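Local coordinates for beta-lactamase (Chitinophaga pinensis, PDB 6N36), which probably hydrolyses the amide bond of beta-lactam antibiotics at a two-zinc site, as many metallo-beta-lactamases do, at residues Ala164-Phe169 with Val180-Asn184; Asn184-Ile188 with Val256-Trp260; Leu217-Leu223 with Phe247-Tyr253; Gly27-Tyr31 with Phe40-Thr44. All coordinates share one frame; numbering follows the deposited sequence.

In the fold
The chain adopts the alpha-beta/beta-alpha sandwich of metallo-beta-lactamases. Contact 4, first along the chain, pairs strands 29-31 and 40-42 of the seven-stranded sheet. Contact 1 pairs strands 165-172 and 177-182 of the five-stranded sheet, and its centre lies about 14 Å from that of contact 4; Phe-169, Val-180 and Ile-182 pack there against Leu-29, Phe-40 and Ile-42. Strand 221-223 lies beside 177-182, and the centres of contacts 1 and 3 are about 11 Å apart. Contacts 2 and 3 share helix 250-268, contact 3 nested within the loop contact 2 closes. Asn-184, shared by contacts 1 and 2, has its side chain about 7 Å from a zinc ion, so the hairpin end and the following loop meet beside the metal site.

Contact 1 of 4, residues Ala164-Phe169 with Val180-Asn184; sequences ANSFLF and VLIAN
Phe-169 and Val-180 face each other within a beta hairpin, toward its turn, in an antiparallel hydrogen-bonded pair. The CB of Val-180 sits over one face of the Phe-169 ring, 4.2 Å from its centroid and displaced toward the rim, a CH-pi contact. Ile-182 comes to the same ring from the edge, its CG1 3.8 Å from Phe-169 CE1. A chi1 of 49° sets the phenyl group of Phe-169 between its own backbone N and carbonyl carbon, turning the ring back across the hairpin to reach both aliphatic side chains. Phe-167 pairs with Ile-182 on this same buried face, and Phe-167 O receives Ile-182 N at 2.8 Å.

On the other face the packing opens at Leu-168, which is partly exposed, with a bound 1,2-ethanediol molecule close by; its CD2 meets Leu-181 CB at 3.9 Å. Leu-181 is buried, its CD1 3.7 Å from Ser-166 CB. Beyond the regular pairing, Ser-166 OG, beside its backbone N with chi1 -58°, accepts the N-H of Asn-184 at 2.9 Å and is also hydrogen-bonded to His-157 ND1. Asn-184 CB lies 3.3 Å from Asn-165 O, and Asn-184 OD1 is hydrogen-bonded to ND1 of the zinc ligand His-83, a second-shell link that would orient that imidazole.

Strand 150-156 flanks the hairpin at 165-172 and strand 221-223 flanks it at 177-182; Met-214 of helix 203-215 packs on Ser-166 and Ala-183, while Leu-29 of the other sheet meets Phe-169 and Val-180.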
loop_
_atom_site.group_PDB
_atom_site.type_symbol
_atom_site.label_atom_id
_atom_site.label_comp_id
_atom_site.label_asym_id
_atom_site.label_seq_id
_atom_site.Cartn_x
_atom_site.Cartn_y
_atom_site.Cartn_z
ATOM N N ALA A 164 -0.774 7.358 -6.227
ATOM C CA ALA A 164 -0.864 6.894 -4.835
ATOM C C ALA A 164 -2.311 6.905 -4.365
ATOM O O ALA A 164 -3.149 7.807 -4.760
ATOM C CB ALA A 164 0.020 7.669 -3.900
ATOM N N ASN A 165 -2.678 5.860 -3.625
ATOM C CA ASN A 165 -4.084 5.681 -3.240
ATOM C C ASN A 165 -4.185 4.862 -1.956
ATOM O O ASN A 165 -3.235 4.121 -1.560
ATOM C CB ASN A 165 -4.887 5.090 -4.381
ATOM C CG ASN A 165 -4.357 3.834 -5.018
ATOM O OD1 ASN A 165 -4.741 3.534 -6.119
ATOM N ND2 ASN A 165 -3.633 2.979 -4.311
ATOM N N SER A 166 -5.309 5.037 -1.284
ATOM C CA SER A 166 -5.656 4.272 -0.064
ATOM C C SER A 166 -6.847 3.379 -0.411
ATOM O O SER A 166 -7.566 3.649 -1.421
ATOM C CB SER A 166 -6.007 5.208 1.082
ATOM O OG SER A 166 -4.914 6.084 1.352
ATOM N N PHE A 167 -7.134 2.417 0.472
ATOM C CA PHE A 167 -8.247 1.477 0.307
ATOM C C PHE A 167 -9.049 1.442 1.604
ATOM O O PHE A 167 -8.482 1.376 2.706
ATOM C CB PHE A 167 -7.748 0.071 -0.063
ATOM C CG PHE A 167 -6.961 0.055 -1.342
ATOM C CD1 PHE A 167 -7.607 0.121 -2.567
ATOM C CD2 PHE A 167 -5.571 -0.018 -1.323
ATOM C CE1 PHE A 167 -6.894 0.132 -3.745
ATOM C CE2 PHE A 167 -4.852 -0.010 -2.510
ATOM C CZ PHE A 167 -5.502 0.047 -3.722
ATOM N N LEU A 168 -10.372 1.537 1.450
ATOM C CA LEU A 168 -11.328 1.463 2.584
ATOM C C LEU A 168 -12.211 0.244 2.344
ATOM O O LEU A 168 -12.733 0.049 1.208
ATOM C CB LEU A 168 -12.222 2.712 2.580
ATOM C CG LEU A 168 -11.673 4.002 3.177
ATOM C CD1 LEU A 168 -12.550 5.165 2.664
ATOM C CD2 LEU A 168 -11.769 3.997 4.703
ATOM N N PHE A 169 -12.463 -0.503 3.400
ATOM C CA PHE A 169 -13.329 -1.702 3.301
ATOM C C PHE A 169 -13.784 -2.111 4.687
ATOM O O PHE A 169 -13.066 -1.982 5.701
ATOM C CB PHE A 169 -12.624 -2.881 2.601
ATOM C CG PHE A 169 -11.244 -3.205 3.125
ATOM C CD1 PHE A 169 -10.156 -2.484 2.678
ATOM C CD2 PHE A 169 -11.038 -4.156 4.093
ATOM C CE1 PHE A 169 -8.900 -2.753 3.170
ATOM C CE2 PHE A 169 -9.779 -4.412 4.608
ATOM C CZ PHE A 169 -8.710 -3.702 4.143
ATOM N N VAL A 180 -11.941 -0.519 7.809
ATOM C CA VAL A 180 -10.473 -0.460 7.795
ATOM C C VAL A 180 -10.032 0.481 6.679
ATOM O O VAL A 180 -10.573 0.411 5.542
ATOM C CB VAL A 180 -9.904 -1.868 7.563
ATOM C CG1 VAL A 180 -8.396 -1.843 7.551
ATOM C CG2 VAL A 180 -10.413 -2.862 8.603
ATOM N N LEU A 181 -9.035 1.275 6.998
ATOM C CA LEU A 181 -8.312 2.100 6.003
ATOM C C LEU A 181 -6.889 1.557 5.900
ATOM O O LEU A 181 -6.191 1.485 6.932
ATOM C CB LEU A 181 -8.318 3.543 6.482
ATOM C CG LEU A 181 -7.403 4.480 5.665
ATOM C CD1 LEU A 181 -7.926 4.645 4.252
ATOM C CD2 LEU A 181 -7.291 5.860 6.334
ATOM N N ILE A 182 -6.503 1.212 4.690
ATOM C CA ILE A 182 -5.069 0.978 4.357
ATOM C C ILE A 182 -4.633 2.297 3.690
ATOM O O ILE A 182 -5.047 2.566 2.535
ATOM C CB ILE A 182 -4.879 -0.236 3.447
ATOM C CG1 ILE A 182 -5.411 -1.535 4.088
ATOM C CG2 ILE A 182 -3.408 -0.339 3.049
ATOM C CD1 ILE A 182 -4.792 -1.928 5.366
ATOM N N ALA A 183 -3.941 3.108 4.462
ATOM C CA ALA A 183 -3.654 4.522 4.157
ATOM C C ALA A 183 -2.308 4.661 3.484
ATOM O O ALA A 183 -1.303 4.269 4.119
ATOM C CB ALA A 183 -3.657 5.366 5.407
ATOM N N ASN A 184 -2.255 5.309 2.329
ATOM C CA ASN A 184 -0.954 5.713 1.766
ATOM C C ASN A 184 -0.588 7.089 2.302
ATOM O O ASN A 184 -1.121 8.068 1.905
ATOM C CB ASN A 184 -0.945 5.670 0.242
ATOM C CG ASN A 184 0.486 5.597 -0.229
ATOM O OD1 ASN A 184 1.068 4.498 -0.292
ATOM N ND2 ASN A 184 1.093 6.761 -0.536
#

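Contact 2 of 4, residues Asn184-Ile188 with Val256-Trp260; sequences NIPSI and VLDEW
Trp-260 lays its indole against the backbone of Ser-187, and the contact is built around this one side chain. Its CB leaves the helix 4.4 Å from Pro-186 CG, and a chi1 of -74° places CG anti to the carbonyl carbon, directing the ring toward the loop 184-188. At the root of the ring, CG and CD2 lie under the carbonyl oxygen of Pro-186, which stands above the indole plane and is offset toward the rim. This oxygen is buried with no hydrogen-bonding partner in the model. Further along the pyrrole side, CD1 and NE1 meet the CG2 methyl of Ile-185, with Trp-260 NE1 to Ile-185 CG2 at 3.7 Å. The six-membered ring takes the CA of Ser-187 over its centre, 3.6 Å from the centroid and 6° off the normal, a nearly axial CH-pi contact. Ser-187 CB lies over the same face, 3.5 Å from Trp-260 CZ2. At the far end CZ3 approaches the backbone N of Ile-188, while the CB of Ile-188 is 4.0 Å from Trp-260 CZ3.

One turn back along the helix, Leu-257 CD2 touches Pro-186 CD at 3.8 Å, and in one of its two conformers Val-256 CG1 meets Ile-185 CG2.

The main chain lying on the indole bends at Pro-186 in an inverse gamma turn. Beyond the turn, Ser-187 O accepts from Tyr-207 OH and is hydrogen-bonded to ND1 of the zinc ligand His-160, which makes this loop, backed by helix 250-268, part of the second shell of the dinuclear zinc site of a metallo-beta-lactamase fold.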
loop_
_atom_site.group_PDB
_atom_site.type_symbol
_atom_site.label_atom_id
_atom_site.label_comp_id
_atom_site.label_asym_id
_atom_site.label_seq_id
_atom_site.Cartn_x
_atom_site.Cartn_y
_atom_site.Cartn_z
ATOM N N ASN A 184 -2.255 5.309 2.329
ATOM C CA ASN A 184 -0.954 5.713 1.766
ATOM C C ASN A 184 -0.588 7.089 2.302
ATOM O O ASN A 184 -1.121 8.068 1.905
ATOM C CB ASN A 184 -0.945 5.670 0.242
ATOM C CG ASN A 184 0.486 5.597 -0.229
ATOM O OD1 ASN A 184 1.068 4.498 -0.292
ATOM N ND2 ASN A 184 1.093 6.761 -0.536
ATOM N N ILE A 185 0.374 7.118 3.198
ATOM C CA ILE A 185 0.730 8.350 3.941
ATOM C C ILE A 185 1.451 9.260 2.963
ATOM O O ILE A 185 2.271 8.829 2.156
ATOM C CB ILE A 185 1.588 7.996 5.171
ATOM C CG1 ILE A 185 0.778 7.204 6.204
ATOM C CG2 ILE A 185 2.222 9.253 5.784
ATOM C CD1 ILE A 185 -0.485 7.829 6.699
ATOM N N PRO A 186 1.093 10.553 2.929
ATOM C CA PRO A 186 1.645 11.487 1.949
ATOM C C PRO A 186 3.036 12.006 2.323
ATOM O O PRO A 186 3.251 13.193 2.492
ATOM C CB PRO A 186 0.589 12.579 1.906
ATOM C CG PRO A 186 0.085 12.616 3.319
ATOM C CD PRO A 186 -0.024 11.157 3.694
ATOM N N SER A 187 3.975 11.086 2.442
ATOM C CA SER A 187 5.383 11.441 2.664
ATOM C C SER A 187 5.975 12.137 1.434
ATOM O O SER A 187 5.623 11.820 0.321
ATOM C CB SER A 187 6.188 10.257 3.122
ATOM O OG SER A 187 6.214 9.274 2.127
ATOM N N ILE A 188 6.832 13.108 1.661
ATOM C CA ILE A 188 7.495 13.955 0.638
ATOM C C ILE A 188 8.975 13.608 0.634
ATOM O O ILE A 188 9.609 13.773 1.704
ATOM C CB ILE A 188 7.244 15.429 0.979
ATOM C CG1 ILE A 188 5.750 15.729 1.113
ATOM C CG2 ILE A 188 7.873 16.278 -0.122
ATOM C CD1 ILE A 188 5.429 17.090 1.777
ATOM N N VAL A 256 0.201 11.980 12.346
ATOM C CA VAL A 256 1.073 11.743 11.152
ATOM C C VAL A 256 0.672 12.720 10.038
ATOM O O VAL A 256 1.530 13.332 9.397
ATOM C CB VAL A 256 0.973 10.278 10.671
ATOM C CG1 VAL A 256 1.574 10.095 9.283
ATOM C CG2 VAL A 256 1.618 9.328 11.659
ATOM N N LEU A 257 -0.620 12.917 9.809
ATOM C CA LEU A 257 -1.045 13.848 8.737
ATOM C C LEU A 257 -0.668 15.283 9.104
ATOM O O LEU A 257 -0.243 16.043 8.237
ATOM C CB LEU A 257 -2.546 13.719 8.507
ATOM C CG LEU A 257 -3.035 12.414 7.885
ATOM C CD1 LEU A 257 -4.534 12.443 7.709
ATOM C CD2 LEU A 257 -2.365 12.118 6.559
ATOM N N ASP A 258 -0.836 15.674 10.348
ATOM C CA ASP A 258 -0.466 17.040 10.806
ATOM C C ASP A 258 1.047 17.242 10.604
ATOM O O ASP A 258 1.445 18.350 10.146
ATOM C CB ASP A 258 -0.935 17.255 12.251
ATOM C CG ASP A 258 -2.448 17.378 12.422
ATOM O OD1 ASP A 258 -3.156 17.501 11.416
ATOM O OD2 ASP A 258 -2.916 17.390 13.584
ATOM N N GLU A 259 1.872 16.234 10.916
ATOM C CA GLU A 259 3.344 16.338 10.712
ATOM C C GLU A 259 3.607 16.573 9.218
ATOM O O GLU A 259 4.405 17.482 8.881
ATOM C CB GLU A 259 4.094 15.120 11.242
ATOM C CG GLU A 259 4.099 15.007 12.765
ATOM C CD GLU A 259 4.459 13.648 13.354
ATOM O OE1 GLU A 259 5.100 12.840 12.647
ATOM O OE2 GLU A 259 4.118 13.413 14.552
ATOM N N TRP A 260 2.979 15.788 8.346
ATOM C CA TRP A 260 3.216 16.013 6.908
ATOM C C TRP A 260 2.649 17.365 6.436
ATOM O O TRP A 260 3.244 17.979 5.536
ATOM C CB TRP A 260 2.788 14.824 6.060
ATOM C CG TRP A 260 3.764 13.699 6.204
ATOM C CD1 TRP A 260 3.537 12.551 6.889
ATOM C CD2 TRP A 260 5.129 13.659 5.753
ATOM N NE1 TRP A 260 4.674 11.778 6.885
ATOM C CE2 TRP A 260 5.667 12.439 6.211
ATOM C CE3 TRP A 260 5.956 14.535 5.033
ATOM C CZ2 TRP A 260 6.997 12.069 5.955
ATOM C CZ3 TRP A 260 7.278 14.169 4.810
ATOM C CH2 TRP A 260 7.786 12.957 5.275
#

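Contact 3 of 4, residues Leu217-Leu223 with Phe247-Tyr253; sequences LKFDLWL and FSDRAGY
Phe-219, Tyr-253 and Trp-222 form an aromatic cluster of two T-shaped (edge-to-face) contacts. The edge of Phe-219 points at one face of Tyr-253, with CZ over the ring centre and the planes at 77°; the edge of Tyr-253 points at the five-membered ring of Trp-222. Water 4 lies over the opposite indole face, toward the rim, and water 2 at the indole edge; Arg-250 NH2 is at the Tyr-253 edge. Phe-247 takes Leu-223 CD2 over one face, a CH-pi contact. The cluster seats the start of helix 250-268 against edge strand 221-223 of the five-stranded sheet.

Trp-222 CG lies between its backbone N and carbonyl carbon (chi1 73°), which swings the indole to the helix start. There NE1 donates to Asp-249 O at 2.9 Å, from above the carbonyl plane, and this oxygen also accepts from Tyr-253 N. Asp-249 is the N-cap: its OD1 receives Gly-252 N at 2.9 Å, while OD2 forms a salt bridge with Lys-235. Tyr-253 OH is hydrogen-bonded to Met-214 O. The guanidinium of Arg-250, one face against Tyr-253 CD2, binds Asp-254 through NE and Lys-215 O through NH2, and sends NH1 in its own plane to Leu-217 O, 2.8 Å away.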
loop_
_atom_site.group_PDB
_atom_site.type_symbol
_atom_site.label_atom_id
_atom_site.label_comp_id
_atom_site.label_asym_id
_atom_site.label_seq_id
_atom_site.Cartn_x
_atom_site.Cartn_y
_atom_site.Cartn_z
ATOM N N LEU A 217 -11.395 11.433 6.069
ATOM C CA LEU A 217 -11.860 10.035 6.044
ATOM C C LEU A 217 -12.305 9.600 7.432
ATOM O O LEU A 217 -11.784 10.094 8.421
ATOM C CB LEU A 217 -10.710 9.162 5.559
ATOM C CG LEU A 217 -10.317 9.375 4.106
ATOM C CD1 LEU A 217 -9.162 8.439 3.792
ATOM C CD2 LEU A 217 -11.498 9.138 3.186
ATOM N N LYS A 218 -13.275 8.704 7.470
ATOM C CA LYS A 218 -13.852 8.114 8.698
ATOM C C LYS A 218 -13.655 6.597 8.650
ATOM O O LYS A 218 -14.019 6.011 7.597
ATOM C CB LYS A 218 -15.353 8.395 8.720
ATOM C CG LYS A 218 -15.743 9.800 9.148
ATOM C CD LYS A 218 -17.225 10.005 9.142
ATOM C CE LYS A 218 -17.979 8.802 9.658
ATOM N NZ LYS A 218 -19.325 9.173 10.145
ATOM N N PHE A 219 -13.088 6.008 9.684
ATOM C CA PHE A 219 -12.799 4.556 9.730
ATOM C C PHE A 219 -12.609 4.131 11.189
ATOM O O PHE A 219 -12.457 5.007 12.083
ATOM C CB PHE A 219 -11.538 4.245 8.917
ATOM C CG PHE A 219 -10.402 5.153 9.273
ATOM C CD1 PHE A 219 -10.208 6.365 8.616
ATOM C CD2 PHE A 219 -9.563 4.818 10.316
ATOM C CE1 PHE A 219 -9.198 7.213 9.032
ATOM C CE2 PHE A 219 -8.572 5.671 10.727
ATOM C CZ PHE A 219 -8.390 6.861 10.087
ATOM N N ASP A 220 -12.583 2.826 11.431
ATOM C CA ASP A 220 -12.336 2.286 12.782
ATOM C C ASP A 220 -10.853 1.985 12.973
ATOM O O ASP A 220 -10.309 2.273 14.055
ATOM C CB ASP A 220 -13.179 1.023 12.997
ATOM C CG ASP A 220 -14.678 1.299 12.919
ATOM O OD1 ASP A 220 -15.104 2.238 13.608
ATOM O OD2 ASP A 220 -15.381 0.636 12.120
ATOM N N LEU A 221 -10.269 1.268 12.002
ATOM C CA LEU A 221 -8.890 0.754 12.143
ATOM C C LEU A 221 -8.060 1.299 10.966
ATOM O O LEU A 221 -8.617 1.444 9.905
ATOM C CB LEU A 221 -8.886 -0.768 12.085
ATOM C CG LEU A 221 -9.875 -1.506 12.985
ATOM C CD1 LEU A 221 -9.665 -3.003 12.823
ATOM C CD2 LEU A 221 -9.696 -1.078 14.442
ATOM N N TRP A 222 -6.776 1.505 11.169
ATOM C CA TRP A 222 -5.901 1.899 10.028
ATOM C C TRP A 222 -4.563 1.201 10.078
ATOM O O TRP A 222 -4.038 1.013 11.154
ATOM C CB TRP A 222 -5.761 3.417 9.886
ATOM C CG TRP A 222 -4.914 4.115 10.912
ATOM C CD1 TRP A 222 -5.235 4.415 12.213
ATOM C CD2 TRP A 222 -3.607 4.671 10.693
ATOM N NE1 TRP A 222 -4.186 5.061 12.821
ATOM C CE2 TRP A 222 -3.185 5.264 11.902
ATOM C CE3 TRP A 222 -2.759 4.741 9.575
ATOM C CZ2 TRP A 222 -1.953 5.902 12.037
ATOM C CZ3 TRP A 222 -1.566 5.410 9.706
ATOM C CH2 TRP A 222 -1.159 5.956 10.926
ATOM N N LEU A 223 -4.012 0.991 8.885
ATOM C CA LEU A 223 -2.630 0.494 8.718
ATOM C C LEU A 223 -2.080 1.225 7.498
ATOM O O LEU A 223 -2.796 1.938 6.832
ATOM C CB LEU A 223 -2.571 -1.028 8.555
ATOM C CG LEU A 223 -3.078 -1.849 9.764
ATOM C CD1 LEU A 223 -4.560 -2.088 9.647
ATOM C CD2 LEU A 223 -2.358 -3.162 9.873
ATOM N N PHE A 247 -5.436 -1.633 16.508
ATOM C CA PHE A 247 -5.247 -0.737 15.330
ATOM C C PHE A 247 -6.263 0.410 15.310
ATOM O O PHE A 247 -6.382 1.138 14.325
ATOM C CB PHE A 247 -5.215 -1.552 14.037
ATOM C CG PHE A 247 -4.042 -2.483 14.006
ATOM C CD1 PHE A 247 -2.778 -2.003 13.751
ATOM C CD2 PHE A 247 -4.198 -3.825 14.324
ATOM C CE1 PHE A 247 -1.677 -2.855 13.798
ATOM C CE2 PHE A 247 -3.096 -4.671 14.353
ATOM C CZ PHE A 247 -1.845 -4.175 14.088
ATOM N N SER A 248 -6.996 0.584 16.411
ATOM C CA SER A 248 -7.843 1.777 16.631
ATOM C C SER A 248 -6.919 2.874 17.154
ATOM O O SER A 248 -6.359 2.720 18.282
ATOM C CB SER A 248 -8.959 1.465 17.597
ATOM O OG SER A 248 -9.747 2.637 17.846
ATOM N N ASP A 249 -6.707 3.934 16.374
ATOM C CA ASP A 249 -5.695 4.956 16.729
ATOM C C ASP A 249 -5.940 6.204 15.900
ATOM O O ASP A 249 -5.045 6.581 15.090
ATOM C CB ASP A 249 -4.271 4.433 16.526
ATOM C CG ASP A 249 -3.199 5.464 16.805
ATOM O OD1 ASP A 249 -3.463 6.332 17.656
ATOM O OD2 ASP A 249 -2.120 5.406 16.153
ATOM N N ARG A 250 -7.074 6.864 16.112
ATOM C CA ARG A 250 -7.359 8.105 15.375
ATOM C C ARG A 250 -6.303 9.172 15.697
ATOM O O ARG A 250 -5.890 9.902 14.802
ATOM C CB ARG A 250 -8.757 8.638 15.670
ATOM C CG ARG A 250 -9.104 9.862 14.856
ATOM C CD ARG A 250 -9.286 9.601 13.385
ATOM N NE ARG A 250 -9.071 10.813 12.626
ATOM C CZ ARG A 250 -9.535 11.034 11.404
ATOM N NH1 ARG A 250 -10.353 10.157 10.849
ATOM N NH2 ARG A 250 -9.217 12.155 10.787
ATOM N N ALA A 251 -5.908 9.311 16.958
ATOM C CA ALA A 251 -4.916 10.315 17.367
ATOM C C ALA A 251 -3.631 10.158 16.545
ATOM O O ALA A 251 -3.089 11.175 16.106
ATOM C CB ALA A 251 -4.655 10.190 18.845
ATOM N N GLY A 252 -3.131 8.932 16.367
ATOM C CA GLY A 252 -1.859 8.694 15.670
ATOM C C GLY A 252 -2.000 9.029 14.195
ATOM O O GLY A 252 -1.052 9.555 13.605
ATOM N N TYR A 253 -3.173 8.776 13.628
ATOM C CA TYR A 253 -3.454 9.107 12.207
ATOM C C TYR A 253 -3.452 10.619 12.029
ATOM O O TYR A 253 -2.762 11.176 11.161
ATOM C CB TYR A 253 -4.813 8.532 11.843
ATOM C CG TYR A 253 -5.260 8.801 10.442
ATOM C CD1 TYR A 253 -4.724 8.075 9.394
ATOM C CD2 TYR A 253 -6.226 9.741 10.152
ATOM C CE1 TYR A 253 -5.144 8.261 8.093
ATOM C CE2 TYR A 253 -6.674 9.943 8.861
ATOM C CZ TYR A 253 -6.156 9.163 7.829
ATOM O OH TYR A 253 -6.564 9.313 6.543
HETATM O O HOH W 1 -11.932 7.935 11.772
HETATM O O HOH W 2 -8.293 4.228 14.002
HETATM O O HOH W 3 -11.720 2.969 16.150
HETATM O O HOH W 4 -3.612 1.682 13.700
#

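Contact 4 of 4, residues Gly27-Tyr31 with Phe40-Thr44; sequences GNLYY and FLITT
Asn-28 binds both the N-H and the C=O of Thr-43. Its ND2 donates to Thr-43 O at 2.8 Å along an almost straight line (177°), the acceptor lying in the amide plane, while Asn-28 O accepts the N-H of Thr-43, its N 3.0 Å away. With chi1 at 59°, the amide is tucked between its own backbone N and carbonyl carbon, and ND2 thereby faces the opposite chain. Ile-42 CG2 crosses obliquely near ND2, 3.7 Å from it.

Within the hairpin, Tyr-30 and Leu-41 exchange two backbone bonds, of which Tyr-30 N to Leu-41 O is the shorter at 2.8 Å. The Tyr-30 ring turns its edge to Leu-41 O and Thr-43, with CE1 3.6 Å from Thr-43 OG1, and water 5 links that hydroxyl to Tyr-30 OH. On the other face Leu-29 CD1 rests on Ile-42 CG1 at 3.9 Å. Phe-40 CE1 meets Tyr-31 CD1, the ring planes 78° apart, and Tyr-31 OH is hydrogen-bonded to Thr-34 O.

The chemistry thus varies over the hairpin: hydroxyl groups and water bridge the partly exposed Tyr-30 and Thr-43, Leu-41 on the same face is buried, and Leu-29, Phe-40 and Ile-42 present hydrocarbon to the interior, where Ile-42 meets Phe-169 of the second sheet.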
loop_
_atom_site.group_PDB
_atom_site.type_symbol
_atom_site.label_atom_id
_atom_site.label_comp_id
_atom_site.label_asym_id
_atom_site.label_seq_id
_atom_site.Cartn_x
_atom_site.Cartn_y
_atom_site.Cartn_z
ATOM N N GLY A 27 -11.090 -9.749 11.326
ATOM C CA GLY A 27 -11.929 -10.449 10.349
ATOM C C GLY A 27 -11.085 -11.289 9.388
ATOM O O GLY A 27 -10.169 -12.023 9.831
ATOM N N ASN A 28 -11.358 -11.097 8.101
ATOM C CA ASN A 28 -10.700 -11.778 6.962
ATOM C C ASN A 28 -9.512 -10.973 6.421
ATOM O O ASN A 28 -9.112 -11.214 5.268
ATOM C CB ASN A 28 -11.723 -12.118 5.883
ATOM C CG ASN A 28 -12.465 -10.921 5.330
ATOM O OD1 ASN A 28 -12.851 -9.987 6.063
ATOM N ND2 ASN A 28 -12.702 -10.936 4.042
ATOM N N LEU A 29 -9.016 -10.004 7.165
ATOM C CA LEU A 29 -7.828 -9.208 6.771
ATOM C C LEU A 29 -6.620 -9.659 7.576
ATOM O O LEU A 29 -6.673 -9.700 8.834
ATOM C CB LEU A 29 -8.106 -7.733 7.040
ATOM C CG LEU A 29 -6.894 -6.827 6.904
ATOM C CD1 LEU A 29 -6.377 -6.750 5.476
ATOM C CD2 LEU A 29 -7.196 -5.431 7.431
ATOM N N TYR A 30 -5.586 -10.045 6.877
ATOM C CA TYR A 30 -4.354 -10.609 7.455
ATOM C C TYR A 30 -3.168 -9.734 7.025
ATOM O O TYR A 30 -3.091 -9.221 5.879
ATOM C CB TYR A 30 -4.111 -12.034 6.966
ATOM C CG TYR A 30 -5.201 -12.991 7.358
ATOM C CD1 TYR A 30 -6.370 -13.075 6.607
ATOM C CD2 TYR A 30 -5.101 -13.787 8.483
ATOM C CE1 TYR A 30 -7.416 -13.898 6.974
ATOM C CE2 TYR A 30 -6.131 -14.663 8.828
ATOM C CZ TYR A 30 -7.310 -14.688 8.090
ATOM O OH TYR A 30 -8.358 -15.550 8.392
ATOM N N TYR A 31 -2.194 -9.684 7.922
ATOM C CA TYR A 31 -0.865 -9.092 7.688
ATOM C C TYR A 31 0.063 -10.210 7.220
ATOM O O TYR A 31 0.221 -11.204 7.929
ATOM C CB TYR A 31 -0.282 -8.452 8.943
ATOM C CG TYR A 31 0.994 -7.679 8.677
ATOM C CD1 TYR A 31 0.950 -6.349 8.286
ATOM C CD2 TYR A 31 2.256 -8.282 8.749
ATOM C CE1 TYR A 31 2.092 -5.644 8.014
ATOM C CE2 TYR A 31 3.409 -7.567 8.484
ATOM C CZ TYR A 31 3.336 -6.228 8.163
ATOM O OH TYR A 31 4.446 -5.492 7.861
ATOM N N PHE A 40 -0.980 -6.911 2.622
ATOM C CA PHE A 40 -2.260 -7.203 3.265
ATOM C C PHE A 40 -3.023 -8.203 2.411
ATOM O O PHE A 40 -3.094 -8.057 1.189
ATOM C CB PHE A 40 -3.029 -5.912 3.468
ATOM C CG PHE A 40 -2.195 -4.874 4.182
ATOM C CD1 PHE A 40 -2.062 -4.922 5.554
ATOM C CD2 PHE A 40 -1.541 -3.885 3.472
ATOM C CE1 PHE A 40 -1.308 -3.963 6.217
ATOM C CE2 PHE A 40 -0.790 -2.938 4.143
ATOM C CZ PHE A 40 -0.634 -3.025 5.494
ATOM N N LEU A 41 -3.581 -9.205 3.069
ATOM C CA LEU A 41 -4.330 -10.289 2.394
ATOM C C LEU A 41 -5.770 -10.228 2.861
ATOM O O LEU A 41 -6.008 -10.247 4.079
ATOM C CB LEU A 41 -3.717 -11.651 2.743
ATOM C CG LEU A 41 -4.405 -12.840 2.085
ATOM C CD1 LEU A 41 -4.113 -12.906 0.611
ATOM C CD2 LEU A 41 -4.002 -14.109 2.842
ATOM N N ILE A 42 -6.718 -10.111 1.933
ATOM C CA ILE A 42 -8.164 -10.160 2.242
ATOM C C ILE A 42 -8.682 -11.455 1.630
ATOM O O ILE A 42 -8.569 -11.649 0.426
ATOM C CB ILE A 42 -8.863 -8.953 1.651
ATOM C CG1 ILE A 42 -8.325 -7.658 2.238
ATOM C CG2 ILE A 42 -10.381 -9.093 1.827
ATOM C CD1 ILE A 42 -8.754 -6.488 1.479
ATOM N N THR A 43 -9.208 -12.331 2.458
ATOM C CA THR A 43 -9.609 -13.688 2.032
ATOM C C THR A 43 -11.106 -13.701 1.769
ATOM O O THR A 43 -11.849 -13.094 2.544
ATOM C CB THR A 43 -9.215 -14.735 3.043
ATOM O OG1 THR A 43 -9.826 -14.480 4.329
ATOM C CG2 THR A 43 -7.709 -14.802 3.184
ATOM N N THR A 44 -11.514 -14.423 0.755
ATOM C CA THR A 44 -12.964 -14.564 0.461
ATOM C C THR A 44 -13.211 -15.960 -0.074
ATOM O O THR A 44 -12.296 -16.680 -0.527
ATOM C CB THR A 44 -13.496 -13.550 -0.556
ATOM O OG1 THR A 44 -13.425 -14.083 -1.880
ATOM C CG2 THR A 44 -12.781 -12.215 -0.508
HETATM O O HOH W 5 -10.298 -16.115 6.530
#